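Local coordinates for putative hydrolase (PDB 4XUK), which probably hydrolyses organophosphates and lactones as a dizinc enzyme of the metallo-beta-lactamase superfamily, at residues Ser222-Pro230 with Asp278-Pro286. The protein carries 2 engineered substitutions. Residues are numbered along the deposited sequence; the frame is centred on the assembly and turned at random.
Sequences SHTVQFDRP and DGKSYQWIP
F227 and Y282 join a short helical turn, 225-228, to the chain leading into 283-286, an edge strand of one mixed sheet in the metallo-beta-lactamase fold, through a single direct backbone hydrogen bond, Y282 N to F227 O (2.8 Å, 169° at the hydrogen). Two waters continue this edge: one gives a hydrogen to H223 O and takes one from W284 N, the other gives hydrogens to Y282 O and D228 OD1. Q283 and I285 pair on their other flank with Y275 and H273 of strand 271-275, so the helical turn and its waters lie along the other side of this edge strand.

A large flat ring suits position 227, where CD2 meets Y282 CB and one face receives W284 CB, 4.0 Å from the ring centroid, a CH-pi contact. CG of W284 is anti to its backbone N (chi1 171°), which carries the indole on past F227 with its edge toward that same ring, the planes at 61° in an offset edge-to-face pair. F251 of helix 240-257 also meets the F227 ring. The CB of H223 packs on W284 CD1. An acid suits position 228, because its carboxylate hydrogen-bonds Y46 and forms a salt bridge with K45, besides binding the water shared with Y282 O.

Farther along, rigid P230 presses against the edge of the Y282 ring, whose side chain reaches A252 and A255 of helix 240-257. In the turn before the strand, D278 OD1 accepts from K280 N, an Asx turn, and also from S281 N, which extends it to an Asx motif, while P230 CG rests 3.4 Å from K280 O.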
loop_
_atom_site.group_PDB
_atom_site.type_symbol
_atom_site.label_atom_id
_atom_site.label_comp_id
_atom_site.label_asym_id
_atom_site.label_seq_id
_atom_site.Cartn_x
_atom_site.Cartn_y
_atom_site.Cartn_z
ATOM N N SER A 222 -5.711 -0.529 -14.116
ATOM C CA SER A 222 -6.545 -0.438 -12.921
ATOM C C SER A 222 -6.413 -1.716 -12.115
ATOM O O SER A 222 -6.209 -2.782 -12.698
ATOM C CB SER A 222 -8.010 -0.224 -13.343
ATOM O OG SER A 222 -8.478 -1.295 -14.159
ATOM N N HIS A 223 -6.510 -1.623 -10.787
ATOM C CA HIS A 223 -6.521 -2.826 -9.962
ATOM C C HIS A 223 -7.951 -3.258 -9.684
ATOM O O HIS A 223 -8.184 -4.211 -8.936
ATOM C CB HIS A 223 -5.781 -2.598 -8.628
ATOM C CG HIS A 223 -6.413 -1.554 -7.760
ATOM N ND1 HIS A 223 -6.606 -0.257 -8.184
ATOM C CD2 HIS A 223 -6.905 -1.615 -6.499
ATOM C CE1 HIS A 223 -7.191 0.437 -7.225
ATOM N NE2 HIS A 223 -7.386 -0.365 -6.191
ATOM N N THR A 224 -8.902 -2.556 -10.304
ATOM C CA THR A 224 -10.316 -2.716 -9.999
ATOM C C THR A 224 -11.066 -3.355 -11.170
ATOM O O THR A 224 -11.224 -4.574 -11.211
ATOM C CB THR A 224 -10.969 -1.356 -9.627
ATOM O OG1 THR A 224 -10.800 -0.421 -10.700
ATOM C CG2 THR A 224 -10.303 -0.778 -8.383
ATOM N N VAL A 225 -11.513 -2.528 -12.112
ATOM C CA VAL A 225 -12.313 -2.999 -13.248
ATOM C C VAL A 225 -11.621 -4.127 -14.010
ATOM O O VAL A 225 -12.231 -5.168 -14.284
ATOM C CB VAL A 225 -12.622 -1.850 -14.237
ATOM C CG1 VAL A 225 -13.368 -2.372 -15.453
ATOM C CG2 VAL A 225 -13.450 -0.760 -13.555
ATOM N N GLN A 226 -10.343 -3.934 -14.341
ATOM C CA GLN A 226 -9.657 -4.890 -15.209
ATOM C C GLN A 226 -9.093 -6.112 -14.484
ATOM O O GLN A 226 -8.470 -6.978 -15.104
ATOM C CB GLN A 226 -8.577 -4.182 -16.024
ATOM C CG GLN A 226 -9.132 -3.128 -16.963
ATOM C CD GLN A 226 -8.040 -2.243 -17.512
ATOM O OE1 GLN A 226 -7.316 -1.604 -16.756
ATOM N NE2 GLN A 226 -7.896 -2.226 -18.828
ATOM N N PHE A 227 -9.309 -6.195 -13.176
ATOM C CA PHE A 227 -9.024 -7.445 -12.479
ATOM C C PHE A 227 -10.298 -8.278 -12.299
ATOM O O PHE A 227 -10.299 -9.473 -12.600
ATOM C CB PHE A 227 -8.290 -7.204 -11.149
ATOM C CG PHE A 227 -6.787 -7.084 -11.306
ATOM C CD1 PHE A 227 -6.222 -5.934 -11.847
ATOM C CD2 PHE A 227 -5.947 -8.129 -10.936
ATOM C CE1 PHE A 227 -4.844 -5.820 -12.005
ATOM C CE2 PHE A 227 -4.558 -8.022 -11.091
ATOM C CZ PHE A 227 -4.014 -6.862 -11.626
ATOM N N ASP A 228 -11.378 -7.663 -11.822
ATOM C CA ASP A 228 -12.661 -8.364 -11.727
ATOM C C ASP A 228 -13.184 -8.728 -13.118
ATOM O O ASP A 228 -13.787 -9.786 -13.301
ATOM C CB ASP A 228 -13.701 -7.495 -11.000
ATOM C CG ASP A 228 -13.408 -7.332 -9.519
ATOM O OD1 ASP A 228 -12.241 -7.519 -9.105
ATOM O OD2 ASP A 228 -14.349 -6.997 -8.761
ATOM N N ARG A 229 -12.951 -7.852 -14.094
ATOM C CA ARG A 229 -13.377 -8.104 -15.464
ATOM C C ARG A 229 -12.213 -7.903 -16.436
ATOM O O ARG A 229 -12.173 -6.909 -17.162
ATOM C CB ARG A 229 -14.524 -7.164 -15.825
ATOM C CG ARG A 229 -15.322 -7.616 -17.033
ATOM C CD ARG A 229 -16.413 -8.595 -16.616
ATOM N NE ARG A 229 -17.402 -7.922 -15.788
ATOM C CZ ARG A 229 -18.613 -7.565 -16.209
ATOM N NH1 ARG A 229 -19.006 -7.843 -17.450
ATOM N NH2 ARG A 229 -19.436 -6.941 -15.379
ATOM N N PRO A 230 -11.269 -8.863 -16.475
ATOM C CA PRO A 230 -10.031 -8.672 -17.239
ATOM C C PRO A 230 -10.245 -8.493 -18.747
ATOM O O PRO A 230 -9.339 -8.012 -19.422
ATOM C CB PRO A 230 -9.244 -9.962 -16.967
ATOM C CG PRO A 230 -10.257 -10.969 -16.573
ATOM C CD PRO A 230 -11.320 -10.191 -15.834
ATOM N N ASP A 278 -10.595 -18.815 -10.143
ATOM C CA ASP A 278 -11.293 -19.562 -11.187
ATOM C C ASP A 278 -10.766 -19.354 -12.609
ATOM O O ASP A 278 -11.253 -19.990 -13.543
ATOM C CB ASP A 278 -12.781 -19.208 -11.158
ATOM C CG ASP A 278 -13.017 -17.707 -11.223
ATOM O OD1 ASP A 278 -12.045 -16.955 -11.481
ATOM O OD2 ASP A 278 -14.172 -17.272 -11.019
ATOM N N GLY A 279 -9.806 -18.451 -12.790
ATOM C CA GLY A 279 -9.299 -18.171 -14.125
ATOM C C GLY A 279 -10.207 -17.250 -14.928
ATOM O O GLY A 279 -9.956 -16.974 -16.105
ATOM N N LYS A 280 -11.227 -16.764 -14.286
ATOM C CA LYS A 280 -12.148 -15.877 -14.871
ATOM C C LYS A 280 -11.969 -14.452 -14.378
ATOM O O LYS A 280 -12.019 -13.538 -15.134
ATOM C CB LYS A 280 -13.529 -16.359 -14.543
ATOM C CG LYS A 280 -13.845 -17.630 -15.258
ATOM C CD LYS A 280 -14.272 -18.697 -14.304
ATOM C CE LYS A 280 -15.766 -18.658 -14.063
ATOM N NZ LYS A 280 -16.353 -20.024 -13.979
ATOM N N SER A 281 -11.771 -14.311 -13.085
ATOM C CA SER A 281 -11.493 -13.021 -12.483
ATOM C C SER A 281 -10.170 -13.104 -11.744
ATOM O O SER A 281 -9.744 -14.185 -11.339
ATOM C CB SER A 281 -12.604 -12.622 -11.526
ATOM O OG SER A 281 -12.553 -13.385 -10.338
ATOM N N TYR A 282 -9.514 -11.964 -11.588
ATOM C CA TYR A 282 -8.220 -11.920 -10.919
ATOM C C TYR A 282 -8.303 -10.920 -9.787
ATOM O O TYR A 282 -9.197 -10.077 -9.781
ATOM C CB TYR A 282 -7.125 -11.532 -11.914
ATOM C CG TYR A 282 -6.972 -12.558 -13.007
ATOM C CD1 TYR A 282 -6.095 -13.620 -12.860
ATOM C CD2 TYR A 282 -7.728 -12.484 -14.167
ATOM C CE1 TYR A 282 -5.966 -14.577 -13.844
ATOM C CE2 TYR A 282 -7.601 -13.439 -15.161
ATOM C CZ TYR A 282 -6.717 -14.481 -14.986
ATOM O OH TYR A 282 -6.576 -15.437 -15.960
ATOM N N GLN A 283 -7.387 -11.025 -8.825
ATOM C CA GLN A 283 -7.344 -10.087 -7.704
ATOM C C GLN A 283 -5.906 -9.607 -7.502
ATOM O O GLN A 283 -4.970 -10.415 -7.495
ATOM C CB GLN A 283 -7.889 -10.736 -6.421
ATOM C CG GLN A 283 -7.861 -9.815 -5.187
ATOM C CD GLN A 283 -8.400 -10.485 -3.920
ATOM O OE1 GLN A 283 -9.152 -11.455 -3.990
ATOM N NE2 GLN A 283 -8.008 -9.964 -2.754
ATOM N N TRP A 284 -5.730 -8.293 -7.379
ATOM C CA TRP A 284 -4.415 -7.701 -7.200
ATOM C C TRP A 284 -4.080 -7.745 -5.721
ATOM O O TRP A 284 -4.820 -7.185 -4.904
ATOM C CB TRP A 284 -4.444 -6.246 -7.675
ATOM C CG TRP A 284 -3.214 -5.444 -7.368
ATOM C CD1 TRP A 284 -3.122 -4.349 -6.548
ATOM C CD2 TRP A 284 -1.901 -5.665 -7.889
ATOM N NE1 TRP A 284 -1.820 -3.879 -6.530
ATOM C CE2 TRP A 284 -1.055 -4.673 -7.347
ATOM C CE3 TRP A 284 -1.358 -6.607 -8.761
ATOM C CZ2 TRP A 284 0.309 -4.601 -7.653
ATOM C CZ3 TRP A 284 -0.007 -6.536 -9.060
ATOM C CH2 TRP A 284 0.809 -5.538 -8.512
ATOM N N ILE A 285 -2.974 -8.407 -5.386
ATOM C CA ILE A 285 -2.496 -8.462 -4.010
ATOM C C ILE A 285 -1.256 -7.571 -3.890
ATOM O O ILE A 285 -0.180 -7.949 -4.348
ATOM C CB ILE A 285 -2.075 -9.896 -3.623
ATOM C CG1 ILE A 285 -3.078 -10.943 -4.139
ATOM C CG2 ILE A 285 -1.897 -9.997 -2.126
ATOM C CD1 ILE A 285 -4.489 -10.738 -3.601
ATOM N N PRO A 286 -1.393 -6.389 -3.273
ATOM C CA PRO A 286 -0.198 -5.544 -3.128
ATOM C C PRO A 286 0.811 -6.159 -2.153
ATOM O O PRO A 286 0.439 -6.933 -1.263
ATOM C CB PRO A 286 -0.760 -4.220 -2.581
ATOM C CG PRO A 286 -2.085 -4.573 -1.975
ATOM C CD PRO A 286 -2.617 -5.734 -2.777
HETATM O O HOH W 1 -7.977 -6.496 -7.412
HETATM O O HOH W 2 -11.487 -10.124 -7.871
#